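Side-chain contact in putative decarboxylase involved in desferrioxamine biosynthesis (Erwinia amylovora, PDB 5O5C), which probably acts as a pyridoxal 5'-phosphate-dependent lysine decarboxylase in the biosynthesis of the siderophore desferrioxamine E: residues L179-S184 and G292-V297. Numbering follows the deposited sequence.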
ATOM      1  N   LEU B 179     -16.435  -4.838  -0.355  1.00 21.20           N
ATOM      2  CA  LEU B 179     -16.648  -4.642  -1.755  1.00 21.10           C
ATOM      3  C   LEU B 179     -17.248  -5.938  -2.370  1.00 20.39           C
ATOM      4  O   LEU B 179     -18.296  -5.887  -3.029  1.00 15.66           O
ATOM      5  CB  LEU B 179     -15.369  -4.220  -2.443  1.00 22.31           C
ATOM      6  CG  LEU B 179     -15.322  -4.103  -3.979  1.00 24.60           C
ATOM      7  CD1 LEU B 179     -16.365  -3.216  -4.617  1.00 25.23           C
ATOM      8  CD2 LEU B 179     -13.916  -3.628  -4.329  1.00 26.78           C
ATOM      9  N   LEU B 180     -16.583  -7.059  -2.100  1.00 19.03           N
ATOM     10  CA  LEU B 180     -17.035  -8.358  -2.517  1.00 20.82           C
ATOM     11  C   LEU B 180     -18.398  -8.684  -1.913  1.00 20.84           C
ATOM     12  O   LEU B 180     -19.255  -9.137  -2.632  1.00 21.50           O
ATOM     13  CB  LEU B 180     -16.030  -9.460  -2.209  1.00 21.13           C
ATOM     14  CG  LEU B 180     -14.981  -9.698  -3.281  1.00 22.34           C
ATOM     15  CD1 LEU B 180     -14.239  -8.427  -3.614  1.00 25.36           C
ATOM     16  CD2 LEU B 180     -13.972 -10.765  -2.907  1.00 22.84           C
ATOM     17  N   ALA B 181     -18.613  -8.421  -0.626  1.00 24.18           N
ATOM     18  CA  ALA B 181     -19.937  -8.702  -0.007  1.00 21.90           C
ATOM     19  C   ALA B 181     -20.997  -7.931  -0.703  1.00 20.20           C
ATOM     20  O   ALA B 181     -21.993  -8.497  -1.054  1.00 25.12           O
ATOM     21  CB  ALA B 181     -19.965  -8.368   1.476  1.00 21.18           C
ATOM     22  N   ARG B 182     -20.807  -6.630  -0.844  1.00 23.42           N
ATOM     23  CA  ARG B 182     -21.669  -5.758  -1.617  1.00 24.28           C
ATOM     24  C   ARG B 182     -21.908  -6.294  -3.023  1.00 25.77           C
ATOM     25  O   ARG B 182     -23.077  -6.531  -3.385  1.00 24.95           O
ATOM     26  CB  ARG B 182     -21.094  -4.340  -1.724  1.00 27.27           C
ATOM     27  CG  ARG B 182     -22.011  -3.325  -2.378  1.00 27.52           C
ATOM     28  CD  ARG B 182     -21.264  -2.061  -2.755  1.00 32.95           C
ATOM     29  NE  ARG B 182     -20.410  -2.315  -3.928  1.00 35.78           N
ATOM     30  CZ  ARG B 182     -19.654  -1.423  -4.544  1.00 36.78           C
ATOM     31  NH1 ARG B 182     -19.602  -0.150  -4.151  1.00 42.28           N
ATOM     32  NH2 ARG B 182     -18.943  -1.804  -5.589  1.00 38.69           N
ATOM     33  N   ASP B 183     -20.840  -6.446  -3.823  1.00 23.56           N
ATOM     34  CA  ASP B 183     -21.018  -6.907  -5.209  1.00 25.33           C
ATOM     35  C   ASP B 183     -21.537  -8.306  -5.381  1.00 23.76           C
ATOM     36  O   ASP B 183     -22.402  -8.522  -6.212  1.00 25.75           O
ATOM     37  CB  ASP B 183     -19.783  -6.716  -6.078  1.00 26.49           C
ATOM     38  CG  ASP B 183     -19.459  -5.255  -6.321  1.00 25.17           C
ATOM     39  OD1 ASP B 183     -20.043  -4.377  -5.680  1.00 27.63           O
ATOM     40  OD2 ASP B 183     -18.592  -5.000  -7.142  1.00 26.50           O
ATOM     41  N   SER B 184     -21.079  -9.264  -4.592  1.00 27.18           N
ATOM     42  CA  SER B 184     -21.664 -10.635  -4.697  1.00 26.66           C
ATOM     43  C   SER B 184     -23.160 -10.714  -4.369  1.00 27.14           C
ATOM     44  O   SER B 184     -23.905 -11.535  -4.962  1.00 27.99           O
ATOM     45  CB  SER B 184     -20.961 -11.593  -3.795  1.00 28.88           C
ATOM     46  OG  SER B 184     -21.315 -11.275  -2.455  1.00 33.00           O
ATOM     47  N   GLY B 292     -28.496 -16.078   4.290  1.00 28.14           N
ATOM     48  CA  GLY B 292     -27.664 -15.872   3.062  1.00 31.42           C
ATOM     49  C   GLY B 292     -26.547 -14.830   3.098  1.00 30.10           C
ATOM     50  O   GLY B 292     -26.127 -14.290   2.047  1.00 30.45           O
ATOM     51  N   MET B 293     -26.064 -14.518   4.286  1.00 27.76           N
ATOM     52  CA  MET B 293     -25.130 -13.385   4.445  1.00 29.52           C
ATOM     53  C   MET B 293     -23.674 -13.753   4.243  1.00 23.67           C
ATOM     54  O   MET B 293     -23.294 -14.867   4.466  1.00 26.21           O
ATOM     55  CB  MET B 293     -25.295 -12.734   5.815  1.00 32.33           C
ATOM     56  CG  MET B 293     -26.597 -11.978   5.923  1.00 35.87           C
ATOM     57  SD  MET B 293     -26.571 -10.886   7.315  1.00 37.39           S
ATOM     58  CE  MET B 293     -26.690 -12.010   8.710  1.00 37.81           C
ATOM     59  N   TRP B 294     -22.871 -12.769   3.846  1.00 25.67           N
ATOM     60  CA  TRP B 294     -21.449 -12.925   3.669  1.00 25.12           C
ATOM     61  C   TRP B 294     -20.854 -12.894   5.082  1.00 25.68           C
ATOM     62  O   TRP B 294     -21.216 -12.020   5.863  1.00 25.30           O
ATOM     63  CB  TRP B 294     -20.891 -11.767   2.832  1.00 27.38           C
ATOM     64  CG  TRP B 294     -19.425 -11.814   2.562  1.00 31.83           C
ATOM     65  CD1 TRP B 294     -18.388 -11.562   3.446  1.00 36.59           C
ATOM     66  CD2 TRP B 294     -18.816 -12.167   1.337  1.00 32.00           C
ATOM     67  NE1 TRP B 294     -17.171 -11.725   2.810  1.00 34.19           N
ATOM     68  CE2 TRP B 294     -17.410 -12.079   1.516  1.00 33.33           C
ATOM     69  CE3 TRP B 294     -19.318 -12.509   0.087  1.00 29.94           C
ATOM     70  CZ2 TRP B 294     -16.514 -12.321   0.486  1.00 32.21           C
ATOM     71  CZ3 TRP B 294     -18.460 -12.757  -0.892  1.00 30.95           C
ATOM     72  CH2 TRP B 294     -17.050 -12.672  -0.699  1.00 34.34           C
ATOM     73  N   MET B 295     -19.989 -13.857   5.391  1.00 23.91           N
ATOM     74  CA  MET B 295     -19.196 -13.817   6.606  1.00 25.34           C
ATOM     75  C   MET B 295     -17.775 -13.386   6.311  1.00 23.91           C
ATOM     76  O   MET B 295     -17.006 -14.052   5.584  1.00 22.77           O
ATOM     77  CB  MET B 295     -19.185 -15.139   7.346  1.00 28.14           C
ATOM     78  CG  MET B 295     -18.821 -15.003   8.814  1.00 32.89           C
ATOM     79  SD  MET B 295     -18.379 -16.595   9.524  1.00 39.62           S
ATOM     80  CE  MET B 295     -17.810 -16.127  11.145  1.00 33.91           C
ATOM     81  N   HIS B 296     -17.419 -12.253   6.884  1.00 21.75           N
ATOM     82  CA  HIS B 296     -16.062 -11.804   6.807  1.00 23.01           C
ATOM     83  C   HIS B 296     -15.414 -11.926   8.180  1.00 24.39           C
ATOM     84  O   HIS B 296     -15.946 -11.441   9.185  1.00 28.72           O
ATOM     85  CB  HIS B 296     -16.018 -10.385   6.307  1.00 23.37           C
ATOM     86  CG  HIS B 296     -14.676  -9.774   6.432  1.00 23.55           C
ATOM     87  ND1 HIS B 296     -13.580 -10.317   5.812  1.00 20.93           N
ATOM     88  CD2 HIS B 296     -14.234  -8.701   7.133  1.00 23.65           C
ATOM     89  CE1 HIS B 296     -12.540  -9.556   6.050  1.00 20.91           C
ATOM     90  NE2 HIS B 296     -12.891  -8.599   6.895  1.00 23.04           N
ATOM     91  N   VAL B 297     -14.288 -12.617   8.241  1.00 22.60           N
ATOM     92  CA  VAL B 297     -13.523 -12.658   9.493  1.00 22.79           C
ATOM     93  C   VAL B 297     -12.399 -11.641   9.435  1.00 20.54           C
ATOM     94  O   VAL B 297     -11.536 -11.741   8.566  1.00 22.68           O
ATOM     95  CB  VAL B 297     -13.034 -14.076   9.795  1.00 21.17           C
ATOM     96  CG1 VAL B 297     -12.020 -14.103  10.919  1.00 24.72           C
ATOM     97  CG2 VAL B 297     -14.224 -14.898  10.184  1.00 22.87           C
TER
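Trp-294 lays one face of its indole against Ala-181 and the backbone of Leu-180 and is the one residue of its segment to touch the helix turn 179-184. The tight part is at Ala-181: its methyl sits over the five-membered ring, CB 4.0 Å from the ring centroid and 25° off the normal, a CH-pi contact, with CB 3.7 Å from Trp-294 CG. Having so short a side chain, Ala-181 also brings its own CA to the same face, offset toward the rim. With CG anti to the backbone N (chi1 -179°), the indole stretches from the strand toward the helix, and the far end of its six-membered ring, CH2, comes to 3.7 Å from Leu-180 CB.

The looser side is at Ser-184, the partly exposed member of the group. Its OG approaches the benzo ring obliquely, 3.5 Å from Trp-294 CE3, while turned back toward its own helix, where the carbonyls of Leu-180 and Ala-181 both lie within reach of the hydroxyl. The indole NE1 makes a hydrogen bond to Ser-323 OG.

Helix 170-189 packs here on the large mixed sheet of this fold type I decarboxylase; its 179-184 turn runs antiparallel to 294-297 (175°), the two axes 9.2 Å apart at their closest. Trp-294 and His-296 point to this helix, and His-296 NE2 is hydrogen-bonded to Asn-174 OD1 farther back along it; Met-295 packs instead on helix 281-290. Strand 294-299 lies between strands 262-269 and 323-327, while Arg-182, on the helix flank turned from the sheet, hydrogen-bonds to backbone carbonyls of Ala-224 and Ile-225 of the second subunit.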